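Local coordinates for protein 6-phospho-alpha-glucosidase (Merdibacter massiliensis, PDB 6VC6) that probably hydrolyses 6-phospho-alpha-glucosides as a family 4 glycosidase, and holds NAD, a manganese ion and glucose 6-phosphate, at residues N175-L183 with I224-E235. Numbering follows the deposited sequence.
Sequences NIMRSVSRL and IKEKGFLPQDAE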
loop_
_atom_site.group_PDB
_atom_site.type_symbol
_atom_site.label_atom_id
_atom_site.label_comp_id
_atom_site.label_asym_id
_atom_site.label_seq_id
_atom_site.Cartn_x
_atom_site.Cartn_y
_atom_site.Cartn_z
ATOM N N ASN A 175 -4.694 9.233 -4.301
ATOM C CA ASN A 175 -3.974 9.707 -5.479
ATOM C C ASN A 175 -4.900 9.862 -6.677
ATOM O O ASN A 175 -4.675 10.730 -7.528
ATOM C CB ASN A 175 -2.825 8.756 -5.812
ATOM C CG ASN A 175 -1.610 8.985 -4.935
ATOM O OD1 ASN A 175 -1.416 10.075 -4.398
ATOM N ND2 ASN A 175 -0.784 7.956 -4.787
ATOM N N ILE A 176 -5.944 9.035 -6.762
ATOM C CA ILE A 176 -6.934 9.201 -7.820
ATOM C C ILE A 176 -7.749 10.468 -7.590
ATOM O O ILE A 176 -8.051 11.209 -8.533
ATOM C CB ILE A 176 -7.828 7.951 -7.908
ATOM C CG1 ILE A 176 -7.051 6.794 -8.537
ATOM C CG2 ILE A 176 -9.089 8.241 -8.709
ATOM C CD1 ILE A 176 -7.642 5.442 -8.246
HETATM N N MSE A 177 -8.107 10.741 -6.338
HETATM C CA MSE A 177 -8.813 11.969 -5.992
HETATM C C MSE A 177 -7.941 13.182 -6.295
HETATM O O MSE A 177 -8.430 14.211 -6.759
HETATM C CB MSE A 177 -9.223 11.961 -4.517
HETATM C CG MSE A 177 -10.338 10.979 -4.180
HETATM SE SE MSE A 177 -12.022 11.376 -5.086
HETATM C CE MSE A 177 -11.876 10.124 -6.577
ATOM N N ARG A 178 -6.640 13.047 -6.027
ATOM C CA ARG A 178 -5.702 14.110 -6.376
ATOM C C ARG A 178 -5.637 14.308 -7.884
ATOM O O ARG A 178 -5.577 15.445 -8.366
ATOM C CB ARG A 178 -4.315 13.791 -5.818
ATOM C CG ARG A 178 -4.199 13.928 -4.309
ATOM C CD ARG A 178 -2.831 13.476 -3.822
ATOM N NE ARG A 178 -2.617 13.798 -2.414
ATOM C CZ ARG A 178 -2.075 14.933 -1.980
ATOM N NH1 ARG A 178 -1.690 15.858 -2.847
ATOM N NH2 ARG A 178 -1.920 15.141 -0.680
ATOM N N SER A 179 -5.649 13.211 -8.645
ATOM C CA SER A 179 -5.659 13.319 -10.100
ATOM C C SER A 179 -6.956 13.949 -10.594
ATOM O O SER A 179 -6.949 14.723 -11.557
ATOM C CB SER A 179 -5.458 11.943 -10.730
ATOM O OG SER A 179 -4.176 11.422 -10.423
ATOM N N VAL A 180 -8.076 13.623 -9.947
ATOM C CA VAL A 180 -9.355 14.222 -10.316
ATOM C C VAL A 180 -9.343 15.719 -10.030
ATOM O O VAL A 180 -9.888 16.518 -10.803
ATOM C CB VAL A 180 -10.504 13.508 -9.582
ATOM C CG1 VAL A 180 -11.769 14.353 -9.604
ATOM C CG2 VAL A 180 -10.760 12.141 -10.200
ATOM N N SER A 181 -8.714 16.126 -8.925
ATOM C CA SER A 181 -8.645 17.545 -8.594
ATOM C C SER A 181 -7.873 18.329 -9.647
ATOM O O SER A 181 -8.216 19.481 -9.938
ATOM C CB SER A 181 -8.007 17.732 -7.218
ATOM O OG SER A 181 -6.609 17.507 -7.266
ATOM N N ARG A 182 -6.831 17.728 -10.225
ATOM C CA ARG A 182 -6.124 18.375 -11.324
ATOM C C ARG A 182 -6.989 18.417 -12.578
ATOM O O ARG A 182 -6.964 19.402 -13.326
ATOM C CB ARG A 182 -4.807 17.647 -11.598
ATOM C CG ARG A 182 -4.045 18.156 -12.809
ATOM C CD ARG A 182 -2.602 17.685 -12.780
ATOM N NE ARG A 182 -1.921 17.919 -14.048
ATOM C CZ ARG A 182 -0.600 17.899 -14.201
ATOM N NH1 ARG A 182 0.185 17.655 -13.161
ATOM N NH2 ARG A 182 -0.065 18.123 -15.393
ATOM N N LEU A 183 -7.758 17.353 -12.820
ATOM C CA LEU A 183 -8.717 17.338 -13.920
ATOM C C LEU A 183 -9.675 18.518 -13.833
ATOM O O LEU A 183 -9.939 19.201 -14.829
ATOM C CB LEU A 183 -9.506 16.030 -13.895
ATOM C CG LEU A 183 -9.182 14.868 -14.828
ATOM C CD1 LEU A 183 -10.403 13.977 -14.903
ATOM C CD2 LEU A 183 -8.777 15.352 -16.207
ATOM N N ILE A 224 -12.254 13.366 -19.155
ATOM C CA ILE A 224 -11.358 12.240 -19.419
ATOM C C ILE A 224 -11.458 11.807 -20.877
ATOM O O ILE A 224 -10.447 11.501 -21.520
ATOM C CB ILE A 224 -11.667 11.074 -18.460
ATOM C CG1 ILE A 224 -11.125 11.376 -17.064
ATOM C CG2 ILE A 224 -11.072 9.773 -18.978
ATOM C CD1 ILE A 224 -11.339 10.262 -16.066
ATOM N N LYS A 225 -12.677 11.787 -21.423
ATOM C CA LYS A 225 -12.861 11.352 -22.804
ATOM C C LYS A 225 -12.195 12.301 -23.793
ATOM O O LYS A 225 -11.718 11.862 -24.845
ATOM C CB LYS A 225 -14.353 11.221 -23.116
ATOM C CG LYS A 225 -14.657 10.608 -24.474
ATOM C CD LYS A 225 -16.081 10.911 -24.913
ATOM C CE LYS A 225 -16.567 9.911 -25.949
ATOM N NZ LYS A 225 -18.048 9.943 -26.102
ATOM N N GLU A 226 -12.140 13.594 -23.475
ATOM C CA GLU A 226 -11.619 14.588 -24.405
ATOM C C GLU A 226 -10.171 14.978 -24.140
ATOM O O GLU A 226 -9.459 15.332 -25.084
ATOM C CB GLU A 226 -12.491 15.850 -24.379
ATOM C CG GLU A 226 -12.630 16.498 -23.010
ATOM C CD GLU A 226 -13.709 17.565 -22.978
ATOM O OE1 GLU A 226 -14.552 17.586 -23.900
ATOM O OE2 GLU A 226 -13.715 18.381 -22.034
ATOM N N LYS A 227 -9.713 14.921 -22.887
ATOM C CA LYS A 227 -8.355 15.326 -22.558
ATOM C C LYS A 227 -7.485 14.194 -22.027
ATOM O O LYS A 227 -6.269 14.218 -22.253
ATOM C CB LYS A 227 -8.379 16.473 -21.530
ATOM C CG LYS A 227 -7.017 16.899 -20.996
ATOM C CD LYS A 227 -7.122 18.150 -20.137
ATOM C CE LYS A 227 -7.086 17.809 -18.657
ATOM N NZ LYS A 227 -8.095 18.586 -17.884
ATOM N N GLY A 228 -8.060 13.188 -21.386
ATOM C CA GLY A 228 -7.285 12.113 -20.804
ATOM C C GLY A 228 -7.241 12.202 -19.293
ATOM O O GLY A 228 -7.962 12.973 -18.653
ATOM N N PHE A 229 -6.356 11.393 -18.718
ATOM C CA PHE A 229 -6.238 11.282 -17.268
ATOM C C PHE A 229 -4.766 11.277 -16.891
ATOM O O PHE A 229 -4.023 10.380 -17.299
ATOM C CB PHE A 229 -6.933 10.016 -16.760
ATOM C CG PHE A 229 -7.243 10.041 -15.293
ATOM C CD1 PHE A 229 -8.042 11.038 -14.757
ATOM C CD2 PHE A 229 -6.741 9.064 -14.450
ATOM C CE1 PHE A 229 -8.330 11.061 -13.405
ATOM C CE2 PHE A 229 -7.026 9.082 -13.099
ATOM C CZ PHE A 229 -7.822 10.081 -12.575
ATOM N N LEU A 230 -4.350 12.274 -16.113
ATOM C CA LEU A 230 -2.971 12.419 -15.684
ATOM C C LEU A 230 -2.870 12.322 -14.167
ATOM O O LEU A 230 -3.786 12.743 -13.452
ATOM C CB LEU A 230 -2.386 13.764 -16.134
ATOM C CG LEU A 230 -2.083 13.964 -17.619
ATOM C CD1 LEU A 230 -1.571 15.376 -17.867
ATOM C CD2 LEU A 230 -1.081 12.933 -18.110
ATOM N N PRO A 231 -1.774 11.776 -13.645
ATOM C CA PRO A 231 -1.525 11.879 -12.206
ATOM C C PRO A 231 -1.271 13.326 -11.817
ATOM O O PRO A 231 -0.841 14.145 -12.633
ATOM C CB PRO A 231 -0.279 11.012 -11.992
ATOM C CG PRO A 231 0.389 10.973 -13.325
ATOM C CD PRO A 231 -0.708 11.039 -14.346
ATOM N N GLN A 232 -1.554 13.640 -10.548
ATOM C CA GLN A 232 -1.442 15.022 -10.091
ATOM C C GLN A 232 -0.009 15.532 -10.190
ATOM O O GLN A 232 0.212 16.720 -10.454
ATOM C CB GLN A 232 -1.957 15.149 -8.657
ATOM C CG GLN A 232 -1.792 16.546 -8.065
ATOM C CD GLN A 232 -2.039 16.594 -6.570
ATOM O OE1 GLN A 232 -1.377 15.904 -5.796
ATOM N NE2 GLN A 232 -2.984 17.430 -6.154
ATOM N N ASP A 233 0.973 14.655 -9.993
ATOM C CA ASP A 233 2.386 14.999 -10.101
ATOM C C ASP A 233 2.992 14.440 -11.384
ATOM O O ASP A 233 4.132 13.973 -11.396
ATOM C CB ASP A 233 3.156 14.500 -8.881
ATOM C CG ASP A 233 2.841 13.055 -8.538
ATOM O OD1 ASP A 233 2.040 12.425 -9.261
ATOM O OD2 ASP A 233 3.400 12.544 -7.544
ATOM N N ALA A 234 2.232 14.505 -12.483
ATOM C CA ALA A 234 2.622 13.860 -13.733
ATOM C C ALA A 234 3.985 14.313 -14.243
ATOM O O ALA A 234 4.626 13.573 -14.997
ATOM C CB ALA A 234 1.565 14.120 -14.808
ATOM N N GLU A 235 4.443 15.503 -13.852
ATOM C CA GLU A 235 5.717 16.001 -14.355
ATOM C C GLU A 235 6.898 15.236 -13.767
ATOM O O GLU A 235 7.959 15.161 -14.397
ATOM C CB GLU A 235 5.851 17.495 -14.062
ATOM C CG GLU A 235 5.060 18.392 -15.005
ATOM C CD GLU A 235 3.559 18.254 -14.829
ATOM O OE1 GLU A 235 3.099 18.173 -13.670
ATOM O OE2 GLU A 235 2.838 18.224 -15.849
HETATM O O HOH W 1 -4.078 19.480 -8.429
#
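Arg182 NH1 is shared by two acceptors, Gln232 O at 2.9 Å and Glu235 OE1 at 3.0 Å, and so ties the helix to a turn and to the residue that follows it. Its neighbour NH2 gives Glu235 OE2 a nearly straight bond (174°), which completes an end-on, two-nitrogen salt bridge on the syn lone pairs of a carboxylate only 12° from the guanidinium plane. Gln232 O also lies near that plane, yet NH1 stands well above the plane of this carbonyl. The extended Arg182 side chain, its CG opposite the backbone N, carries the guanidinium out to Gln232 of the type I turn Pro231–Ala234 and to Glu235 just past it. A leucine here would probably leave the Glu235 carboxylate without this countercharge and Gln232 O without this donor, and so free the turn to shift. One helical turn earlier, Arg178 NH1 donates a hydrogen bond to Gln232 OE1 (3.0 Å), in the amide plane on a lone pair, although the two flat groups are 72° apart; Arg178 NE is salt-bridged to Glu174. Between the arginines the backbones come close, and Ser179 turns OG back to Asn175 O, while its CB lies 3.5 Å from Phe229 CZ. Leu183 CD1 approaches the Phe229 ring at its edge and packs tightly on Ile224 CG1, at 3.5 Å. Residues 228–235 thus run along helix 172–184, joining polar clasps to an apolar patch. Ile220 of helix 217–227 extends that patch against Val180 and Leu183, Tyr245 of helix 239–246 touches Ser179 and Pro231, and Ile176 leans on Phe204 of strand 201–209.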